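Local structure of inner membrane lipoprotein SadB (Salmonella enterica, 4C47) at residues Leu10-Glu13 and Met14-Gln18; Thr23-Asn26 and Leu27-Gln31. The protein is required for proper surface expression of the trimeric autotransporter adhesin SadA and may take a direct part in its biogenesis. One frame throughout, in Å; residues are numbered along the deposited sequence.

Contact 1: Leu10-Glu13 and Met14-Gln18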
ATOM      1  N   LEU A  10      73.667  -5.219  14.388  1.00122.43           N
ATOM      2  CA  LEU A  10      72.423  -5.686  14.983  1.00123.31           C
ATOM      3  C   LEU A  10      71.550  -4.493  15.383  1.00122.15           C
ATOM      4  O   LEU A  10      70.337  -4.484  15.148  1.00123.24           O
ATOM      5  CB  LEU A  10      72.740  -6.566  16.195  1.00122.72           C
ATOM      6  CG  LEU A  10      71.698  -7.575  16.687  1.00122.83           C
ATOM      7  CD1 LEU A  10      70.703  -6.922  17.633  1.00119.44           C
ATOM      8  CD2 LEU A  10      70.979  -8.225  15.511  1.00129.21           C
ATOM      9  N   VAL A  11      72.182  -3.485  15.976  1.00117.80           N
ATOM     10  CA  VAL A  11      71.489  -2.260  16.367  1.00114.69           C
ATOM     11  C   VAL A  11      70.932  -1.511  15.157  1.00113.00           C
ATOM     12  O   VAL A  11      69.820  -0.985  15.207  1.00103.60           O
ATOM     13  CB  VAL A  11      72.388  -1.340  17.232  1.00107.50           C
ATOM     14  CG1 VAL A  11      72.051   0.130  17.010  1.00107.35           C
ATOM     15  CG2 VAL A  11      72.250  -1.710  18.701  1.00107.12           C
ATOM     16  N   GLU A  12      71.698  -1.477  14.070  1.00114.79           N
ATOM     17  CA  GLU A  12      71.218  -0.868  12.834  1.00116.34           C
ATOM     18  C   GLU A  12      69.988  -1.602  12.299  1.00115.56           C
ATOM     19  O   GLU A  12      69.000  -0.970  11.908  1.00108.05           O
ATOM     20  CB  GLU A  12      72.326  -0.826  11.778  1.00125.60           C
ATOM     21  CG  GLU A  12      73.238   0.388  11.880  1.00132.58           C
ATOM     22  CD  GLU A  12      72.526   1.683  11.531  1.00142.27           C
ATOM     23  OE1 GLU A  12      71.645   1.663  10.645  1.00146.15           O
ATOM     24  OE2 GLU A  12      72.846   2.721  12.147  1.00144.34           O
ATOM     25  N   GLU A  13      70.054  -2.931  12.292  1.00115.67           N
ATOM     26  CA  GLU A  13      68.924  -3.759  11.881  1.00118.24           C
ATOM     27  C   GLU A  13      67.682  -3.422  12.709  1.00116.22           C
ATOM     28  O   GLU A  13      66.608  -3.147  12.161  1.00108.22           O
ATOM     29  CB  GLU A  13      69.267  -5.247  12.026  1.00125.15           C
ATOM     30  CG  GLU A  13      70.392  -5.740  11.125  1.00136.89           C
ATOM     31  CD  GLU A  13      69.891  -6.340   9.822  1.00147.88           C
ATOM     32  OE1 GLU A  13      68.661  -6.372   9.606  1.00147.77           O
ATOM     33  OE2 GLU A  13      70.731  -6.787   9.014  1.00155.96           O
ATOM     34  N   MET A  14      67.845  -3.431  14.030  1.00106.41           N
ATOM     35  CA  MET A  14      66.752  -3.099  14.943  1.00105.75           C
ATOM     36  C   MET A  14      66.170  -1.710  14.682  1.00103.69           C
ATOM     37  O   MET A  14      64.952  -1.540  14.680  1.00102.02           O
ATOM     38  CB  MET A  14      67.206  -3.203  16.398  1.00104.45           C
ATOM     39  CG  MET A  14      67.207  -4.618  16.945  1.00109.17           C
ATOM     40  SD  MET A  14      67.864  -4.681  18.620  1.00140.11           S
ATOM     41  CE  MET A  14      67.051  -3.259  19.344  1.00100.01           C
ATOM     42  N   LYS A  15      67.038  -0.726  14.465  1.00103.56           N
ATOM     43  CA  LYS A  15      66.597   0.635  14.172  1.00105.75           C
ATOM     44  C   LYS A  15      65.776   0.678  12.889  1.00104.62           C
ATOM     45  O   LYS A  15      64.769   1.388  12.805  1.00101.97           O
ATOM     46  CB  LYS A  15      67.799   1.578  14.067  1.00106.19           C
ATOM     47  CG  LYS A  15      67.439   3.029  13.781  1.00110.37           C
ATOM     48  CD  LYS A  15      68.662   3.934  13.847  1.00114.52           C
ATOM     49  CE  LYS A  15      68.304   5.370  13.497  1.00120.17           C
ATOM     50  NZ  LYS A  15      67.196   5.897  14.346  1.00116.30           N
ATOM     51  N   GLU A  16      66.207  -0.090  11.893  1.00 92.92           N
ATOM     52  CA  GLU A  16      65.486  -0.155  10.628  1.00 98.73           C
ATOM     53  C   GLU A  16      64.090  -0.750  10.826  1.00 95.40           C
ATOM     54  O   GLU A  16      63.089  -0.183  10.364  1.00 94.81           O
ATOM     55  CB  GLU A  16      66.283  -0.946   9.587  1.00107.82           C
ATOM     56  CG  GLU A  16      66.508  -0.192   8.282  1.00119.25           C
ATOM     57  CD  GLU A  16      67.020   1.221   8.502  1.00126.21           C
ATOM     58  OE1 GLU A  16      67.979   1.396   9.286  1.00133.46           O
ATOM     59  OE2 GLU A  16      66.463   2.158   7.889  1.00122.45           O
ATOM     60  N   GLN A  17      64.023  -1.878  11.533  1.00 93.66           N
ATOM     61  CA  GLN A  17      62.732  -2.502  11.811  1.00 94.17           C
ATOM     62  C   GLN A  17      61.841  -1.581  12.645  1.00 90.04           C
ATOM     63  O   GLN A  17      60.615  -1.624  12.537  1.00 84.31           O
ATOM     64  CB  GLN A  17      62.902  -3.847  12.520  1.00 97.22           C
ATOM     65  CG  GLN A  17      61.636  -4.695  12.517  1.00104.77           C
ATOM     66  CD  GLN A  17      61.705  -5.871  13.472  1.00110.42           C
ATOM     67  OE1 GLN A  17      62.777  -6.230  13.963  1.00112.08           O
ATOM     68  NE2 GLN A  17      60.553  -6.474  13.747  1.00109.20           N
ATOM     69  N   GLN A  18      62.466  -0.741  13.464  1.00 83.70           N
ATOM     70  CA  GLN A  18      61.736   0.214  14.286  1.00 93.62           C
ATOM     71  C   GLN A  18      61.127   1.320  13.430  1.00 91.83           C
ATOM     72  O   GLN A  18      59.988   1.725  13.657  1.00 85.15           O
ATOM     73  CB  GLN A  18      62.635   0.809  15.370  1.00 93.31           C
ATOM     74  CG  GLN A  18      61.898   1.699  16.360  1.00 97.85           C
ATOM     75  CD  GLN A  18      62.684   1.940  17.635  1.00100.39           C
ATOM     76  OE1 GLN A  18      63.362   2.959  17.777  1.00 99.28           O
ATOM     77  NE2 GLN A  18      62.593   1.003  18.572  1.00102.68           N
TER

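Contact 2: Thr23-Asn26 and Leu27-Gln31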
ATOM      1  N   THR A  23      56.222   3.415  10.539  1.00 83.64           N
ATOM      2  CA  THR A  23      55.378   3.552   9.353  1.00 86.80           C
ATOM      3  C   THR A  23      54.044   2.816   9.517  1.00 80.51           C
ATOM      4  O   THR A  23      52.964   3.404   9.334  1.00 75.05           O
ATOM      5  CB  THR A  23      56.093   3.043   8.084  1.00 89.53           C
ATOM      6  OG1 THR A  23      57.195   3.903   7.774  1.00 84.04           O
ATOM      7  CG2 THR A  23      55.138   3.020   6.897  1.00 82.74           C
ATOM      8  N   LYS A  24      54.126   1.535   9.871  1.00 80.46           N
ATOM      9  CA  LYS A  24      52.921   0.720  10.040  1.00 73.99           C
ATOM     10  C   LYS A  24      51.970   1.294  11.096  1.00 73.32           C
ATOM     11  O   LYS A  24      50.744   1.313  10.910  1.00 73.90           O
ATOM     12  CB  LYS A  24      53.284  -0.732  10.359  1.00 73.49           C
ATOM     13  CG  LYS A  24      53.819  -1.492   9.155  1.00 76.47           C
ATOM     14  CD  LYS A  24      54.358  -2.859   9.531  1.00 87.12           C
ATOM     15  CE  LYS A  24      54.838  -3.606   8.295  1.00 90.96           C
ATOM     16  NZ  LYS A  24      55.512  -4.890   8.632  1.00 91.98           N
ATOM     17  N   ILE A  25      52.545   1.781  12.192  1.00 69.85           N
ATOM     18  CA  ILE A  25      51.776   2.400  13.265  1.00 72.09           C
ATOM     19  C   ILE A  25      51.051   3.656  12.781  1.00 81.80           C
ATOM     20  O   ILE A  25      49.853   3.819  13.032  1.00 66.79           O
ATOM     21  CB  ILE A  25      52.664   2.729  14.480  1.00 68.04           C
ATOM     22  CG1 ILE A  25      53.049   1.443  15.215  1.00 74.29           C
ATOM     23  CG2 ILE A  25      51.947   3.676  15.428  1.00 67.04           C
ATOM     24  CD1 ILE A  25      54.054   1.646  16.319  1.00 68.66           C
ATOM     25  N   ASN A  26      51.770   4.533  12.083  1.00 78.09           N
ATOM     26  CA  ASN A  26      51.148   5.730  11.518  1.00 76.25           C
ATOM     27  C   ASN A  26      49.964   5.387  10.613  1.00 73.53           C
ATOM     28  O   ASN A  26      48.888   6.005  10.703  1.00 70.31           O
ATOM     29  CB  ASN A  26      52.175   6.578  10.763  1.00 79.35           C
ATOM     30  CG  ASN A  26      53.009   7.442  11.690  1.00 84.01           C
ATOM     31  OD1 ASN A  26      54.215   7.246  11.824  1.00 88.17           O
ATOM     32  ND2 ASN A  26      52.368   8.413  12.329  1.00 93.23           N
ATOM     33  N   LEU A  27      50.164   4.388   9.754  1.00 77.70           N
ATOM     34  CA  LEU A  27      49.086   3.912   8.892  1.00 72.26           C
ATOM     35  C   LEU A  27      47.876   3.464   9.716  1.00 70.34           C
ATOM     36  O   LEU A  27      46.735   3.860   9.434  1.00 69.92           O
ATOM     37  CB  LEU A  27      49.574   2.771   7.998  1.00 83.94           C
ATOM     38  CG  LEU A  27      48.543   2.191   7.025  1.00 88.76           C
ATOM     39  CD1 LEU A  27      47.995   3.285   6.124  1.00 82.90           C
ATOM     40  CD2 LEU A  27      49.140   1.059   6.198  1.00 77.66           C
ATOM     41  N   LEU A  28      48.133   2.652  10.740  1.00 67.86           N
ATOM     42  CA  LEU A  28      47.068   2.159  11.612  1.00 65.79           C
ATOM     43  C   LEU A  28      46.293   3.290  12.282  1.00 69.49           C
ATOM     44  O   LEU A  28      45.070   3.227  12.399  1.00 67.34           O
ATOM     45  CB  LEU A  28      47.627   1.208  12.671  1.00 64.85           C
ATOM     46  CG  LEU A  28      47.992  -0.203  12.206  1.00 76.96           C
ATOM     47  CD1 LEU A  28      48.791  -0.926  13.276  1.00 73.21           C
ATOM     48  CD2 LEU A  28      46.739  -0.991  11.849  1.00 65.71           C
ATOM     49  N   GLU A  29      47.006   4.323  12.719  1.00 65.13           N
ATOM     50  CA  GLU A  29      46.367   5.476  13.345  1.00 72.85           C
ATOM     51  C   GLU A  29      45.445   6.189  12.356  1.00 74.57           C
ATOM     52  O   GLU A  29      44.278   6.473  12.674  1.00 73.63           O
ATOM     53  CB  GLU A  29      47.411   6.450  13.902  1.00 70.81           C
ATOM     54  CG  GLU A  29      48.133   5.951  15.149  1.00 80.19           C
ATOM     55  CD  GLU A  29      49.239   6.893  15.600  1.00 91.66           C
ATOM     56  OE1 GLU A  29      49.736   7.675  14.762  1.00 96.14           O
ATOM     57  OE2 GLU A  29      49.611   6.850  16.792  1.00 93.01           O
ATOM     58  N   LYS A  30      45.961   6.460  11.157  1.00 68.99           N
ATOM     59  CA  LYS A  30      45.162   7.134  10.132  1.00 74.32           C
ATOM     60  C   LYS A  30      43.877   6.356   9.813  1.00 75.35           C
ATOM     61  O   LYS A  30      42.761   6.917   9.805  1.00 75.60           O
ATOM     62  CB  LYS A  30      45.996   7.354   8.865  1.00 77.89           C
ATOM     63  CG  LYS A  30      45.371   8.329   7.874  1.00 92.81           C
ATOM     64  CD  LYS A  30      46.426   9.029   7.028  1.00104.51           C
ATOM     65  CE  LYS A  30      47.138   8.056   6.106  1.00113.84           C
ATOM     66  NZ  LYS A  30      46.225   7.498   5.069  1.00121.42           N
ATOM     67  N   GLN A  31      44.043   5.058   9.572  1.00 72.49           N
ATOM     68  CA  GLN A  31      42.910   4.188   9.278  1.00 74.74           C
ATOM     69  C   GLN A  31      41.901   4.154  10.424  1.00 77.48           C
ATOM     70  O   GLN A  31      40.687   4.184  10.194  1.00 65.91           O
ATOM     71  CB  GLN A  31      43.383   2.771   8.961  1.00 71.41           C
ATOM     72  CG  GLN A  31      43.768   2.551   7.509  1.00 83.60           C
ATOM     73  CD  GLN A  31      44.391   1.189   7.275  1.00 94.74           C
ATOM     74  OE1 GLN A  31      45.499   0.917   7.733  1.00103.01           O
ATOM     75  NE2 GLN A  31      43.675   0.322   6.570  1.00102.91           N
TER

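Contact 1: Leu10-Glu13 and Met14-Gln18
Met14 lies against Leu10, one turn back along the helix, and its side chain shows how one residue can serve both its own helix and a trimer interface. CB sits 3.6 Å from Leu10 O, close also to Val11 O, and CG likewise skirts the Leu10 carbonyl. With CG anti to its own carbonyl carbon (chi1 -81°), the chain rises from the helix and leans slightly back toward its N-terminal end, bringing SD to 3.7 Å from Leu10 CD1, the two side chains lying aslant. CE then bends off and the side chain packs on Met14 of both other subunits; Leu10 leans on Lys15 of the third. The Met14 N to Leu10 O hydrogen bond, 2.9 Å and nearly straight at 169°, ties the same two residues through the backbone. On another flank Glu12 and Glu16 run side by side, pointing the same way, their OE1 atoms 3.9 Å apart and carboxylate planes 19° from parallel. Their like charges probably repel somewhat, which exposure to solvent should ease. Gln17 reaches across to a neighbour, its NE2 hydrogen-bonded to Glu22 OE1 of the third subunit. A buried side chain meeting its own counterpart on both other subunits is what a parallel, in-register trimeric coiled coil produces.

Contact 2: Thr23-Asn26 and Leu27-Gln31
Leu27, Leu28, Glu29 and Lys30 donate their backbone N-H groups to the carbonyl oxygens of Thr23, Lys24, Ile25 and Asn26 in turn, an unbroken i to i+4 ladder of regular alpha-helix. The first of these bonds, Leu27 N to Thr23 O, is 3.0 Å long, and Glu29 N to Ile25 O is 2.9 Å. Around this ladder the side chains lie against carbonyl oxygens more than against each other. Leu28 CG rests 3.4 Å from Lys24 O, placed there by a first torsion that sets CG beside its own backbone N (chi1 -76°). Glu29 has the same kind of first torsion, and its CG passes 3.5 Å from Ile25 O; the chain then stays extended, carrying OE2 to 4.2 Å from Ile25 CG2, a loose approach of one carboxylate oxygen to the methyl branch. Ile25 packs on Ile25 of the third subunit and on Gln21 of the second, while Leu28 meets Leu28 of the second subunit. Chemically, the turn is held together by its main chain, while its buried aliphatic side chains are spent on joining subunits, and Lys24 and Glu29 pack on Glu29 of the third subunit and Lys24 of the second, respectively, at the flanks of the buried residues.

Contact 1 and contact 2 follow each other along the single helix 8-71, with centres 19 Å apart and nearest atoms about 5 Å apart, so they do not touch. Both lie within the predicted coiled coil and far from the middle of the elongated chain, about 70 Å for contact 1 and 52 Å for contact 2, centre to centre. Between them the trimer core changes character: the buried residues of 10-18 are Val11, Met14 and the polar Gln18, whereas those of 23-31 are Ile25 and Leu28. Glu22 of the third subunit joins the two neighbourhoods, accepting a hydrogen bond from Gln17 and forming a long, weak ion pair with Lys24. Further along, the helix leads to the beta-sandwich domain.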